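Local coordinates for protein lysyl oxidase (Pichia pastoris, PDB 1W7C) that is a copper- and topaquinone-dependent amine oxidase, named a lysyl oxidase, that probably oxidises primary amines with one topaquinone in each subunit, at residues A[188-193]-A[347-352]; A[293-298]-A[380-385]; A[311-316]-A[429-434]; A[342-347]-A[352-357]. One frame throughout, in Å; residues are numbered along the deposited sequence.

Contact 1: A[188-193]-A[347-352]; sequences VDYGTC and DDPFNQ
Thr192 sets its methyl over one face of the Phe350 ring. CG2 lies 3.7 Å from the centroid of that ring and 17° off its normal, a CH-pi contact displaced toward the rim. CG2 can face the ring because OG1 takes the other branch, anti to the backbone N (chi1 -166°), and bonds to the carbonyl of Phe209. Phe350 CD1 also comes 3.6 Å from Gly191 C. Tyr190 meets Pro349, the residue before Phe350: its CD2 is 3.7 Å from Pro349 CB, and its CB is 3.3 Å from Pro349 O. With an alanine at Phe350, the Thr192 methyl would probably lose the ring face it rests on, and a gap would be likely to open beside Gly191. Strand 188-193 runs inside a five-stranded antiparallel sheet, between strands 170-180 and 209-214. The contact packs this sheet against the loop between strands 329-344 and 355-357. Asp348 shapes the loop as an Asx turn. Its OD2 accepts from Phe350 N at 2.9 Å and, more straight, from Asn351 N at 2.8 Å (159° at the hydrogen). Farther out, Pro349 also packs on Trp521 of the second subunit.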
loop_
_atom_site.group_PDB
_atom_site.type_symbol
_atom_site.label_atom_id
_atom_site.label_comp_id
_atom_site.label_asym_id
_atom_site.label_seq_id
_atom_site.Cartn_x
_atom_site.Cartn_y
_atom_site.Cartn_z
ATOM N N VAL A 188 39.478 0.846 15.021
ATOM C CA VAL A 188 39.859 0.879 13.617
ATOM C C VAL A 188 38.694 1.324 12.746
ATOM O O VAL A 188 37.559 1.448 13.196
ATOM C CB VAL A 188 40.434 -0.479 13.149
ATOM C CG1 VAL A 188 41.567 -0.902 14.045
ATOM C CG2 VAL A 188 39.333 -1.547 13.125
ATOM N N ASP A 189 38.998 1.585 11.491
ATOM C CA ASP A 189 37.979 2.040 10.557
ATOM C C ASP A 189 38.467 1.756 9.137
ATOM O O ASP A 189 39.670 1.801 8.868
ATOM C CB ASP A 189 37.733 3.554 10.802
ATOM C CG ASP A 189 36.436 4.080 10.249
ATOM O OD1 ASP A 189 35.576 3.288 9.763
ATOM O OD2 ASP A 189 36.164 5.311 10.312
ATOM N N TYR A 190 37.537 1.427 8.267
ATOM C CA TYR A 190 37.824 1.221 6.866
ATOM C C TYR A 190 37.415 2.477 6.094
ATOM O O TYR A 190 36.742 3.358 6.611
ATOM C CB TYR A 190 37.069 -0.000 6.342
ATOM C CG TYR A 190 37.628 -1.320 6.853
ATOM C CD1 TYR A 190 37.213 -1.850 8.063
ATOM C CD2 TYR A 190 38.568 -2.044 6.129
ATOM C CE1 TYR A 190 37.709 -3.051 8.526
ATOM C CE2 TYR A 190 39.062 -3.274 6.582
ATOM C CZ TYR A 190 38.621 -3.770 7.777
ATOM O OH TYR A 190 39.116 -4.984 8.202
ATOM N N GLY A 191 37.844 2.545 4.848
ATOM C CA GLY A 191 37.520 3.662 3.988
ATOM C C GLY A 191 37.703 3.357 2.522
ATOM O O GLY A 191 38.204 2.280 2.153
ATOM N N THR A 192 37.230 4.289 1.693
ATOM C CA THR A 192 37.394 4.164 0.258
ATOM C C THR A 192 37.522 5.520 -0.382
ATOM O O THR A 192 37.486 6.543 0.312
ATOM C CB THR A 192 36.214 3.362 -0.354
ATOM O OG1 THR A 192 36.542 2.962 -1.691
ATOM C CG2 THR A 192 34.926 4.210 -0.455
ATOM N N CYS A 193 37.671 5.524 -1.702
ATOM C CA CYS A 193 37.721 6.753 -2.472
ATOM C C CYS A 193 36.674 6.725 -3.585
ATOM O O CYS A 193 36.387 5.672 -4.164
ATOM C CB CYS A 193 39.108 6.944 -3.107
ATOM S SG CYS A 193 40.485 7.018 -1.952
ATOM N N ASP A 347 30.869 -7.593 -0.924
ATOM C CA ASP A 347 32.154 -8.239 -0.994
ATOM C C ASP A 347 33.285 -7.340 -0.551
ATOM O O ASP A 347 34.387 -7.846 -0.314
ATOM C CB ASP A 347 32.455 -8.743 -2.422
ATOM C CG ASP A 347 32.420 -7.627 -3.486
ATOM O OD1 ASP A 347 31.568 -6.698 -3.383
ATOM O OD2 ASP A 347 33.165 -7.647 -4.491
ATOM N N ASP A 348 33.046 -6.029 -0.457
ATOM C CA ASP A 348 34.121 -5.056 -0.243
ATOM C C ASP A 348 34.104 -4.489 1.161
ATOM O O ASP A 348 33.079 -4.538 1.841
ATOM C CB ASP A 348 34.149 -4.004 -1.380
ATOM C CG ASP A 348 33.231 -2.845 -1.184
ATOM O OD1 ASP A 348 32.665 -2.411 -2.232
ATOM O OD2 ASP A 348 33.106 -2.242 -0.100
ATOM N N PRO A 349 35.260 -4.039 1.648
ATOM C CA PRO A 349 35.365 -3.644 3.054
ATOM C C PRO A 349 34.824 -2.245 3.371
ATOM O O PRO A 349 34.911 -1.810 4.531
ATOM C CB PRO A 349 36.857 -3.701 3.319
ATOM C CG PRO A 349 37.465 -3.377 1.996
ATOM C CD PRO A 349 36.572 -4.014 0.975
ATOM N N PHE A 350 34.313 -1.523 2.385
ATOM C CA PHE A 350 33.595 -0.288 2.684
ATOM C C PHE A 350 32.121 -0.575 2.890
ATOM O O PHE A 350 31.570 -0.314 3.979
ATOM C CB PHE A 350 33.801 0.775 1.630
ATOM C CG PHE A 350 33.287 2.127 2.055
ATOM C CD1 PHE A 350 34.087 3.000 2.799
ATOM C CD2 PHE A 350 32.008 2.531 1.744
ATOM C CE1 PHE A 350 33.616 4.240 3.190
ATOM C CE2 PHE A 350 31.547 3.763 2.167
ATOM C CZ PHE A 350 32.357 4.613 2.878
ATOM N N ASN A 351 31.471 -1.105 1.868
ATOM C CA ASN A 351 30.033 -1.342 1.970
ATOM C C ASN A 351 29.721 -2.413 3.012
ATOM O O ASN A 351 28.747 -2.295 3.737
ATOM C CB ASN A 351 29.415 -1.640 0.610
ATOM C CG ASN A 351 29.277 -0.393 -0.266
ATOM O OD1 ASN A 351 29.687 0.707 0.098
ATOM N ND2 ASN A 351 28.667 -0.563 -1.416
ATOM N N GLN A 352 30.571 -3.431 3.155
ATOM C CA GLN A 352 30.283 -4.479 4.133
ATOM C C GLN A 352 30.360 -3.940 5.585
ATOM O O GLN A 352 29.749 -4.518 6.472
ATOM C CB GLN A 352 31.170 -5.706 3.919
ATOM C CG GLN A 352 31.015 -6.816 4.954
ATOM C CD GLN A 352 29.572 -7.324 5.124
ATOM O OE1 GLN A 352 28.789 -7.393 4.174
ATOM N NE2 GLN A 352 29.231 -7.673 6.357
#

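Contact 2: A[293-298]-A[380-385]; sequences WAYDGD and GYFTTD. Unlike the reference sequence in segment 293-298: Asp298 (reference Glu). With NAG (2-acetamido-2-deoxy-beta-D-glucopyranose), chain T.
Phe382 turns its ring edge to the face of Tyr295 in a T-shaped stack. The centroids are 5.3 Å apart and the planes stand at 80°. CZ of Phe382 sits over the Tyr295 face, displaced toward the rim, and CE2 of Phe382 reaches CD1 of Tyr295 at 3.7 Å. Trp293 also meets the Phe382 edge: its CH2 lies 4.0 Å from Phe382 CE1. The outer rim of the indole then runs on to the backbone, where CZ2 is 3.8 Å from Gly380 N, close to the indole plane. Gly380 has no CB, and one placed there would run into Trp293 CH2. The CG of Trp293 lies between its backbone N and carbonyl carbon (chi1 55°), which turns the indole toward strand 380-388. The two strands belong to the enzyme domain but are not paired here; the aromatic side chains bridge the distance between them. Phe302 of strand 301-304 adds another edge-to-face partner to Phe382, and Tyr399 of strand 391-405 meets that ring with planes at about 20°, making an aromatic cluster. Next to Phe382, Thr383 CG2 approaches O5 of an N-acetylglucosamine at 3.6 Å. That sugar belongs to the glycan at Asn394, and the Thr383 side chain also touches Asn394.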
loop_
_atom_site.group_PDB
_atom_site.type_symbol
_atom_site.label_atom_id
_atom_site.label_comp_id
_atom_site.label_asym_id
_atom_site.label_seq_id
_atom_site.Cartn_x
_atom_site.Cartn_y
_atom_site.Cartn_z
ATOM N N TRP A 293 -8.390 22.871 7.749
ATOM C CA TRP A 293 -7.694 22.567 8.987
ATOM C C TRP A 293 -7.302 23.893 9.639
ATOM O O TRP A 293 -7.154 24.910 8.985
ATOM C CB TRP A 293 -6.468 21.658 8.743
ATOM C CG TRP A 293 -5.479 22.171 7.734
ATOM C CD1 TRP A 293 -5.485 21.931 6.393
ATOM C CD2 TRP A 293 -4.296 22.958 7.991
ATOM N NE1 TRP A 293 -4.422 22.563 5.790
ATOM C CE2 TRP A 293 -3.684 23.213 6.739
ATOM C CE3 TRP A 293 -3.731 23.535 9.137
ATOM C CZ2 TRP A 293 -2.518 23.947 6.615
ATOM C CZ3 TRP A 293 -2.573 24.264 9.010
ATOM C CH2 TRP A 293 -1.986 24.481 7.755
ATOM N N ALA A 294 -7.181 23.866 10.952
ATOM C CA ALA A 294 -6.855 25.035 11.771
ATOM C C ALA A 294 -5.634 24.749 12.625
ATOM O O ALA A 294 -5.236 23.604 12.801
ATOM C CB ALA A 294 -8.034 25.425 12.644
ATOM N N TYR A 295 -5.040 25.791 13.183
ATOM C CA TYR A 295 -3.838 25.614 13.997
ATOM C C TYR A 295 -3.642 26.783 14.936
ATOM O O TYR A 295 -4.193 27.879 14.729
ATOM C CB TYR A 295 -2.586 25.431 13.133
ATOM C CG TYR A 295 -2.161 26.687 12.417
ATOM C CD1 TYR A 295 -1.064 27.433 12.845
ATOM C CD2 TYR A 295 -2.861 27.130 11.314
ATOM C CE1 TYR A 295 -0.691 28.590 12.202
ATOM C CE2 TYR A 295 -2.522 28.334 10.656
ATOM C CZ TYR A 295 -1.439 29.052 11.108
ATOM O OH TYR A 295 -1.053 30.192 10.461
ATOM N N ASP A 296 -2.881 26.481 15.990
ATOM C CA ASP A 296 -2.378 27.476 16.936
ATOM C C ASP A 296 -0.898 27.651 16.610
ATOM O O ASP A 296 -0.117 26.712 16.783
ATOM C CB ASP A 296 -2.558 26.934 18.364
ATOM C CG ASP A 296 -2.119 27.907 19.418
ATOM O OD1 ASP A 296 -1.158 28.664 19.166
ATOM O OD2 ASP A 296 -2.659 27.936 20.549
ATOM N N GLY A 297 -0.524 28.796 16.079
ATOM C CA GLY A 297 0.828 28.981 15.577
ATOM C C GLY A 297 1.897 28.936 16.652
ATOM O O GLY A 297 2.983 28.435 16.424
ATOM N N ASP A 298 1.581 29.459 17.823
ATOM C CA ASP A 298 2.534 29.491 18.946
ATOM C C ASP A 298 2.714 28.106 19.578
ATOM O O ASP A 298 3.803 27.768 20.028
ATOM C CB ASP A 298 2.072 30.469 20.031
ATOM C CG ASP A 298 2.343 31.899 19.691
ATOM O OD1 ASP A 298 2.818 32.239 18.575
ATOM O OD2 ASP A 298 2.108 32.789 20.526
ATOM N N GLY A 380 0.288 24.445 4.055
ATOM C CA GLY A 380 0.870 25.416 4.947
ATOM C C GLY A 380 2.194 24.876 5.492
ATOM O O GLY A 380 2.362 23.696 5.707
ATOM N N TYR A 381 3.127 25.806 5.730
ATOM C CA TYR A 381 4.482 25.457 6.137
ATOM C C TYR A 381 4.822 25.996 7.518
ATOM O O TYR A 381 4.359 27.093 7.910
ATOM C CB TYR A 381 5.492 26.037 5.132
ATOM C CG TYR A 381 5.474 25.324 3.835
ATOM C CD1 TYR A 381 4.708 25.773 2.801
ATOM C CD2 TYR A 381 6.180 24.139 3.663
ATOM C CE1 TYR A 381 4.644 25.106 1.608
ATOM C CE2 TYR A 381 6.136 23.462 2.489
ATOM C CZ TYR A 381 5.366 23.938 1.458
ATOM O OH TYR A 381 5.299 23.248 0.270
ATOM N N PHE A 382 5.654 25.235 8.222
ATOM C CA PHE A 382 6.016 25.517 9.615
ATOM C C PHE A 382 7.504 25.519 9.844
ATOM O O PHE A 382 8.233 24.748 9.238
ATOM C CB PHE A 382 5.279 24.512 10.551
ATOM C CG PHE A 382 3.799 24.735 10.488
ATOM C CD1 PHE A 382 3.040 24.128 9.503
ATOM C CD2 PHE A 382 3.194 25.704 11.290
ATOM C CE1 PHE A 382 1.693 24.457 9.348
ATOM C CE2 PHE A 382 1.851 26.026 11.149
ATOM C CZ PHE A 382 1.097 25.383 10.191
ATOM N N THR A 383 7.927 26.434 10.711
ATOM C CA THR A 383 9.315 26.653 11.057
ATOM C C THR A 383 9.617 25.908 12.350
ATOM O O THR A 383 8.834 25.963 13.322
ATOM C CB THR A 383 9.527 28.164 11.269
ATOM O OG1 THR A 383 9.269 28.859 10.045
ATOM C CG2 THR A 383 10.970 28.458 11.631
ATOM N N THR A 384 10.768 25.241 12.369
ATOM C CA THR A 384 11.278 24.562 13.545
ATOM C C THR A 384 12.725 24.983 13.785
ATOM O O THR A 384 13.285 25.709 12.992
ATOM C CB THR A 384 11.202 23.031 13.394
ATOM O OG1 THR A 384 12.004 22.631 12.272
ATOM C CG2 THR A 384 9.768 22.592 13.128
ATOM N N ASP A 385 13.331 24.467 14.845
ATOM C CA ASP A 385 14.698 24.867 15.168
ATOM C C ASP A 385 15.453 23.770 15.848
ATOM O O ASP A 385 14.858 22.798 16.359
ATOM C CB ASP A 385 14.685 26.152 16.021
ATOM C CG ASP A 385 13.707 26.071 17.145
ATOM O OD1 ASP A 385 13.898 25.224 18.065
ATOM O OD2 ASP A 385 12.704 26.825 17.169
HETATM C C1 NAG T . 12.526 31.660 12.957
HETATM C C2 NAG T . 12.738 33.007 13.678
HETATM C C3 NAG T . 11.409 33.689 13.982
HETATM C C4 NAG T . 10.605 33.831 12.696
HETATM C C5 NAG T . 10.515 32.470 11.977
HETATM C C6 NAG T . 9.808 32.608 10.625
HETATM C C7 NAG T . 14.674 33.504 15.059
HETATM C C8 NAG T . 15.041 33.827 16.476
HETATM N N2 NAG T . 13.514 32.865 14.896
HETATM O O3 NAG T . 11.605 34.977 14.541
HETATM O O4 NAG T . 9.329 34.365 12.997
HETATM O O5 NAG T . 11.821 31.969 11.763
HETATM O O6 NAG T . 10.645 33.327 9.740
HETATM O O7 NAG T . 15.420 33.827 14.131
#

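Contact 3: A[311-316]-A[429-434]; sequences TSWSRD and VRFIST
Trp313 reaches across to Phe431 with the far end of its indole. Its CB starts the side chain well short of the other strand. CG stands anti to the backbone N (chi1 -170°), and this carries the six-membered ring toward segment 429-434. Near the root of the ring, CD2 packs on Thr384 and CD1 on the backbone of Asp385. Farther along the pyrrole side, NE1 donates to the carbonyl oxygen of Gly364, which satisfies the buried N-H and ties the indole to a loop. The benzo end makes the contact. CZ3 lies 4.0 Å from Phe431 CG, over one face of the phenyl ring and displaced toward its rim. CH2 comes nearer still, 3.5 Å from Phe431 CD2, and also touches Phe431 CB at 4.1 Å. The edge of the indole thus points into the phenyl face, a T-shaped pair with centroids 5.0 Å apart and planes at 69°. Phe431 offers that face with its CG set between the backbone N and the carbonyl carbon (chi1 82°). Just past the tryptophan, Arg315 NH1 and Asp316 OD1 form a salt bridge of 2.9 Å. The aromatic pair joins strand 307-314 to strand 418-433 in the interior of the enzyme domain. Ile319 of strand 318-326 touches both rings, Ser398 and Tyr399 of strand 391-405 pack on Trp313 and Phe431 respectively, and Thr384 and Thr386 of strand 380-388 lie against the indole.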
loop_
_atom_site.group_PDB
_atom_site.type_symbol
_atom_site.label_atom_id
_atom_site.label_comp_id
_atom_site.label_asym_id
_atom_site.label_seq_id
_atom_site.Cartn_x
_atom_site.Cartn_y
_atom_site.Cartn_z
ATOM N N THR A 311 2.636 19.018 17.553
ATOM C CA THR A 311 3.895 18.550 16.970
ATOM C C THR A 311 5.095 19.080 17.761
ATOM O O THR A 311 5.023 20.075 18.472
ATOM C CB THR A 311 4.079 19.001 15.502
ATOM O OG1 THR A 311 4.211 20.413 15.482
ATOM C CG2 THR A 311 2.889 18.599 14.615
ATOM N N SER A 312 6.172 18.338 17.668
ATOM C CA SER A 312 7.448 18.682 18.256
ATOM C C SER A 312 8.532 18.307 17.281
ATOM O O SER A 312 8.358 17.406 16.474
ATOM C CB SER A 312 7.636 17.937 19.590
ATOM O OG SER A 312 8.872 18.296 20.168
ATOM N N TRP A 313 9.678 18.976 17.393
ATOM C CA TRP A 313 10.800 18.761 16.476
ATOM C C TRP A 313 12.093 18.567 17.235
ATOM O O TRP A 313 12.409 19.345 18.154
ATOM C CB TRP A 313 10.933 19.998 15.569
ATOM C CG TRP A 313 11.889 19.769 14.445
ATOM C CD1 TRP A 313 13.249 20.000 14.446
ATOM C CD2 TRP A 313 11.566 19.286 13.143
ATOM N NE1 TRP A 313 13.778 19.671 13.220
ATOM C CE2 TRP A 313 12.765 19.225 12.406
ATOM C CE3 TRP A 313 10.367 18.906 12.509
ATOM C CZ2 TRP A 313 12.802 18.818 11.080
ATOM C CZ3 TRP A 313 10.409 18.516 11.173
ATOM C CH2 TRP A 313 11.616 18.459 10.484
ATOM N N SER A 314 12.865 17.560 16.834
ATOM C CA SER A 314 14.203 17.339 17.373
ATOM C C SER A 314 15.235 17.216 16.279
ATOM O O SER A 314 14.934 16.810 15.154
ATOM C CB SER A 314 14.248 16.087 18.236
ATOM O OG SER A 314 14.196 14.895 17.449
ATOM N N ARG A 315 16.467 17.571 16.636
ATOM C CA ARG A 315 17.599 17.385 15.752
ATOM C C ARG A 315 17.786 15.911 15.380
ATOM O O ARG A 315 18.036 15.577 14.212
ATOM C CB ARG A 315 18.843 17.956 16.438
ATOM C CG ARG A 315 20.138 17.656 15.756
ATOM C CD ARG A 315 20.929 16.515 16.474
ATOM N NE ARG A 315 22.137 16.164 15.743
ATOM C CZ ARG A 315 22.548 14.961 15.491
ATOM N NH1 ARG A 315 21.899 13.897 15.954
ATOM N NH2 ARG A 315 23.651 14.794 14.793
ATOM N N ASP A 316 17.629 15.017 16.347
ATOM C CA ASP A 316 17.878 13.608 16.075
ATOM C C ASP A 316 16.888 13.027 15.055
ATOM O O ASP A 316 17.306 12.325 14.132
ATOM C CB ASP A 316 17.759 12.758 17.335
ATOM C CG ASP A 316 18.892 12.948 18.335
ATOM O OD1 ASP A 316 19.914 13.628 18.035
ATOM O OD2 ASP A 316 18.772 12.447 19.484
ATOM N N VAL A 429 0.584 15.434 7.017
ATOM C CA VAL A 429 1.745 16.114 7.600
ATOM C C VAL A 429 2.984 15.433 7.010
ATOM O O VAL A 429 3.153 14.201 7.123
ATOM C CB VAL A 429 1.746 16.063 9.128
ATOM C CG1 VAL A 429 2.901 16.862 9.687
ATOM C CG2 VAL A 429 0.392 16.501 9.729
ATOM N N ARG A 430 3.804 16.235 6.310
ATOM C CA ARG A 430 5.026 15.710 5.703
ATOM C C ARG A 430 6.278 16.475 6.130
ATOM O O ARG A 430 6.234 17.702 6.307
ATOM C CB ARG A 430 4.934 15.805 4.176
ATOM C CG ARG A 430 6.231 15.641 3.428
ATOM C CD ARG A 430 6.061 15.622 1.910
ATOM N NE ARG A 430 5.431 14.377 1.480
ATOM C CZ ARG A 430 4.386 14.266 0.702
ATOM N NH1 ARG A 430 3.806 15.342 0.184
ATOM N NH2 ARG A 430 3.902 13.077 0.420
ATOM N N PHE A 431 7.380 15.743 6.265
ATOM C CA PHE A 431 8.682 16.390 6.142
ATOM C C PHE A 431 9.588 15.466 5.357
ATOM O O PHE A 431 9.306 14.262 5.230
ATOM C CB PHE A 431 9.280 16.862 7.477
ATOM C CG PHE A 431 9.985 15.815 8.264
ATOM C CD1 PHE A 431 9.283 14.906 9.017
ATOM C CD2 PHE A 431 11.371 15.746 8.261
ATOM C CE1 PHE A 431 9.947 13.960 9.769
ATOM C CE2 PHE A 431 12.033 14.794 9.039
ATOM C CZ PHE A 431 11.335 13.902 9.757
ATOM N N ILE A 432 10.651 16.043 4.810
ATOM C CA ILE A 432 11.604 15.290 4.019
ATOM C C ILE A 432 12.994 15.559 4.577
ATOM O O ILE A 432 13.399 16.719 4.751
ATOM C CB ILE A 432 11.523 15.754 2.526
ATOM C CG1 ILE A 432 10.175 15.320 1.942
ATOM C CG2 ILE A 432 12.697 15.121 1.777
ATOM C CD1 ILE A 432 9.918 15.802 0.508
ATOM N N SER A 433 13.703 14.492 4.892
ATOM C CA SER A 433 15.074 14.560 5.356
ATOM C C SER A 433 16.028 14.016 4.303
ATOM O O SER A 433 16.048 12.814 4.019
ATOM C CB SER A 433 15.174 13.735 6.655
ATOM O OG SER A 433 16.437 13.948 7.260
ATOM N N THR A 434 16.816 14.921 3.723
ATOM C CA THR A 434 17.867 14.532 2.809
ATOM C C THR A 434 19.145 14.443 3.619
ATOM O O THR A 434 19.672 15.444 4.101
ATOM C CB THR A 434 18.045 15.545 1.681
ATOM O OG1 THR A 434 16.812 15.721 0.953
ATOM C CG2 THR A 434 19.093 15.015 0.725
#

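Contact 4: A[342-347]-A[352-357]; sequences AEYGSD and QHTFYS
Tyr344 N gives Thr354 O a nearly linear hydrogen bond of 3.0 Å, 176° at the hydrogen. Ala342 and Tyr356 exchange two more, Tyr356 N to Ala342 O at 3.0 Å and Ala342 N to Tyr356 O at 3.2 Å. At the turn, Gln352 OE1 takes the N-H of Ser346 at 3.0 Å, in the carbonyl plane. A bend at chi2 (55°) brings OE1 there, and it also bonds to Thr529 of the second subunit. These bonds close a beta hairpin between strands 329-344 and 355-357, in which Glu343 and Phe355 form an antiparallel non-hydrogen-bonded pair. On their side of the hairpin the extended Glu343 chain lies over one face of the Phe355 ring, with CG 3.9 Å from its centroid. The carboxylate is stacked on the ring, 22° from its plane, and OE2 is salt-bridged to Arg583. A serine in place of Phe355 would probably take away the flat surface under the Glu343 chain and open a gap there, leaving the carboxylate to be held by Arg583. Thr354 CG2 meets Tyr344 CD1 at 3.5 Å and lies over one face of the Tyr356 ring. Tyr356 OH bonds to Gln463. Tyr356 comes near Asp358, the predicted proton acceptor, and Tyr344 near the copper ligand His488.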
loop_
_atom_site.group_PDB
_atom_site.type_symbol
_atom_site.label_atom_id
_atom_site.label_comp_id
_atom_site.label_asym_id
_atom_site.label_seq_id
_atom_site.Cartn_x
_atom_site.Cartn_y
_atom_site.Cartn_z
ATOM N N ALA A 342 20.580 1.908 7.720
ATOM C CA ALA A 342 20.861 1.441 6.381
ATOM C C ALA A 342 22.056 0.522 6.475
ATOM O O ALA A 342 23.176 0.984 6.767
ATOM C CB ALA A 342 21.138 2.594 5.434
ATOM N N GLU A 343 21.817 -0.783 6.312
ATOM C CA GLU A 343 22.793 -1.798 6.582
ATOM C C GLU A 343 23.128 -2.543 5.284
ATOM O O GLU A 343 22.252 -3.195 4.703
ATOM C CB GLU A 343 22.237 -2.788 7.610
ATOM C CG GLU A 343 23.215 -3.892 7.996
ATOM C CD GLU A 343 22.615 -4.972 8.859
ATOM O OE1 GLU A 343 23.413 -5.763 9.398
ATOM O OE2 GLU A 343 21.368 -5.084 8.914
ATOM N N TYR A 344 24.374 -2.444 4.854
ATOM C CA TYR A 344 24.819 -2.952 3.546
ATOM C C TYR A 344 25.469 -4.304 3.654
ATOM O O TYR A 344 26.128 -4.595 4.666
ATOM C CB TYR A 344 25.784 -1.939 2.877
ATOM C CG TYR A 344 25.082 -0.681 2.443
ATOM C CD1 TYR A 344 24.630 0.245 3.372
ATOM C CD2 TYR A 344 24.812 -0.408 1.088
ATOM C CE1 TYR A 344 23.942 1.362 2.995
ATOM C CE2 TYR A 344 24.106 0.708 0.719
ATOM C CZ TYR A 344 23.675 1.580 1.677
ATOM O OH TYR A 344 22.975 2.684 1.279
ATOM N N GLY A 345 25.269 -5.125 2.618
ATOM C CA GLY A 345 26.011 -6.364 2.448
ATOM C C GLY A 345 26.877 -6.267 1.214
ATOM O O GLY A 345 26.415 -5.794 0.187
ATOM N N SER A 346 28.121 -6.749 1.283
ATOM C CA SER A 346 29.033 -6.536 0.160
ATOM C C SER A 346 30.214 -7.458 0.217
ATOM O O SER A 346 30.482 -8.052 1.239
ATOM C CB SER A 346 29.562 -5.106 0.244
ATOM O OG SER A 346 30.448 -4.759 -0.803
ATOM N N ASP A 347 30.869 -7.593 -0.924
ATOM C CA ASP A 347 32.154 -8.239 -0.994
ATOM C C ASP A 347 33.285 -7.340 -0.551
ATOM O O ASP A 347 34.387 -7.846 -0.314
ATOM C CB ASP A 347 32.455 -8.743 -2.422
ATOM C CG ASP A 347 32.420 -7.627 -3.486
ATOM O OD1 ASP A 347 31.568 -6.698 -3.383
ATOM O OD2 ASP A 347 33.165 -7.647 -4.491
ATOM N N GLN A 352 30.571 -3.431 3.155
ATOM C CA GLN A 352 30.283 -4.479 4.133
ATOM C C GLN A 352 30.360 -3.940 5.585
ATOM O O GLN A 352 29.749 -4.518 6.472
ATOM C CB GLN A 352 31.170 -5.706 3.919
ATOM C CG GLN A 352 31.015 -6.816 4.954
ATOM C CD GLN A 352 29.572 -7.324 5.124
ATOM O OE1 GLN A 352 28.789 -7.393 4.174
ATOM N NE2 GLN A 352 29.231 -7.673 6.357
ATOM N N HIS A 353 31.079 -2.826 5.793
ATOM C CA HIS A 353 31.202 -2.163 7.081
ATOM C C HIS A 353 30.306 -0.938 7.219
ATOM O O HIS A 353 30.491 -0.145 8.125
ATOM C CB HIS A 353 32.667 -1.805 7.343
ATOM C CG HIS A 353 33.533 -3.010 7.561
ATOM N ND1 HIS A 353 34.546 -3.371 6.697
ATOM C CD2 HIS A 353 33.483 -3.975 8.515
ATOM C CE1 HIS A 353 35.105 -4.490 7.134
ATOM N NE2 HIS A 353 34.490 -4.870 8.242
ATOM N N THR A 354 29.307 -0.809 6.350
ATOM C CA THR A 354 28.385 0.307 6.445
ATOM C C THR A 354 27.105 -0.135 7.127
ATOM O O THR A 354 26.370 -0.983 6.610
ATOM C CB THR A 354 28.082 0.836 5.031
ATOM O OG1 THR A 354 29.279 1.372 4.440
ATOM C CG2 THR A 354 27.099 1.993 5.100
ATOM N N PHE A 355 26.825 0.473 8.281
ATOM C CA PHE A 355 25.591 0.240 9.037
ATOM C C PHE A 355 25.236 1.569 9.664
ATOM O O PHE A 355 25.498 1.821 10.841
ATOM C CB PHE A 355 25.872 -0.838 10.096
ATOM C CG PHE A 355 24.640 -1.478 10.729
ATOM C CD1 PHE A 355 24.722 -2.761 11.264
ATOM C CD2 PHE A 355 23.439 -0.782 10.870
ATOM C CE1 PHE A 355 23.638 -3.363 11.882
ATOM C CE2 PHE A 355 22.360 -1.397 11.487
ATOM C CZ PHE A 355 22.461 -2.647 11.993
ATOM N N TYR A 356 24.687 2.458 8.849
ATOM C CA TYR A 356 24.359 3.799 9.306
ATOM C C TYR A 356 23.257 3.808 10.350
ATOM O O TYR A 356 22.238 3.111 10.200
ATOM C CB TYR A 356 23.913 4.728 8.151
ATOM C CG TYR A 356 24.955 4.976 7.094
ATOM C CD1 TYR A 356 24.702 4.687 5.761
ATOM C CD2 TYR A 356 26.205 5.456 7.433
ATOM C CE1 TYR A 356 25.659 4.867 4.794
ATOM C CE2 TYR A 356 27.170 5.680 6.459
ATOM C CZ TYR A 356 26.910 5.358 5.151
ATOM O OH TYR A 356 27.922 5.510 4.226
ATOM N N SER A 357 23.439 4.685 11.339
ATOM C CA SER A 357 22.380 5.189 12.199
ATOM C C SER A 357 22.077 6.609 11.781
ATOM O O SER A 357 22.865 7.522 12.003
ATOM C CB SER A 357 22.871 5.215 13.635
ATOM O OG SER A 357 22.062 6.081 14.450
#

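In the fold
Contacts 1 and 4 are close neighbours, with centres 9 Å apart. They share Asp347 and Gln352, and Tyr190 of contact 1 stacks on His353 of contact 4. The loop at the hairpin end therefore serves both. Contact 4 is the one beside the active site: the Tyr344 side chain is about 5 Å from the copper ion, while that of Phe350 in contact 1 is about 14 Å from it. Contacts 2 and 3 form a second pair, 13 Å between centres, touching through Thr384 and Trp313. The Phe431 side chain of contact 3 is about 10 Å from that of Asp358. Contact 2 lies away from the catalytic residues, 43 Å from contact 1 between centres.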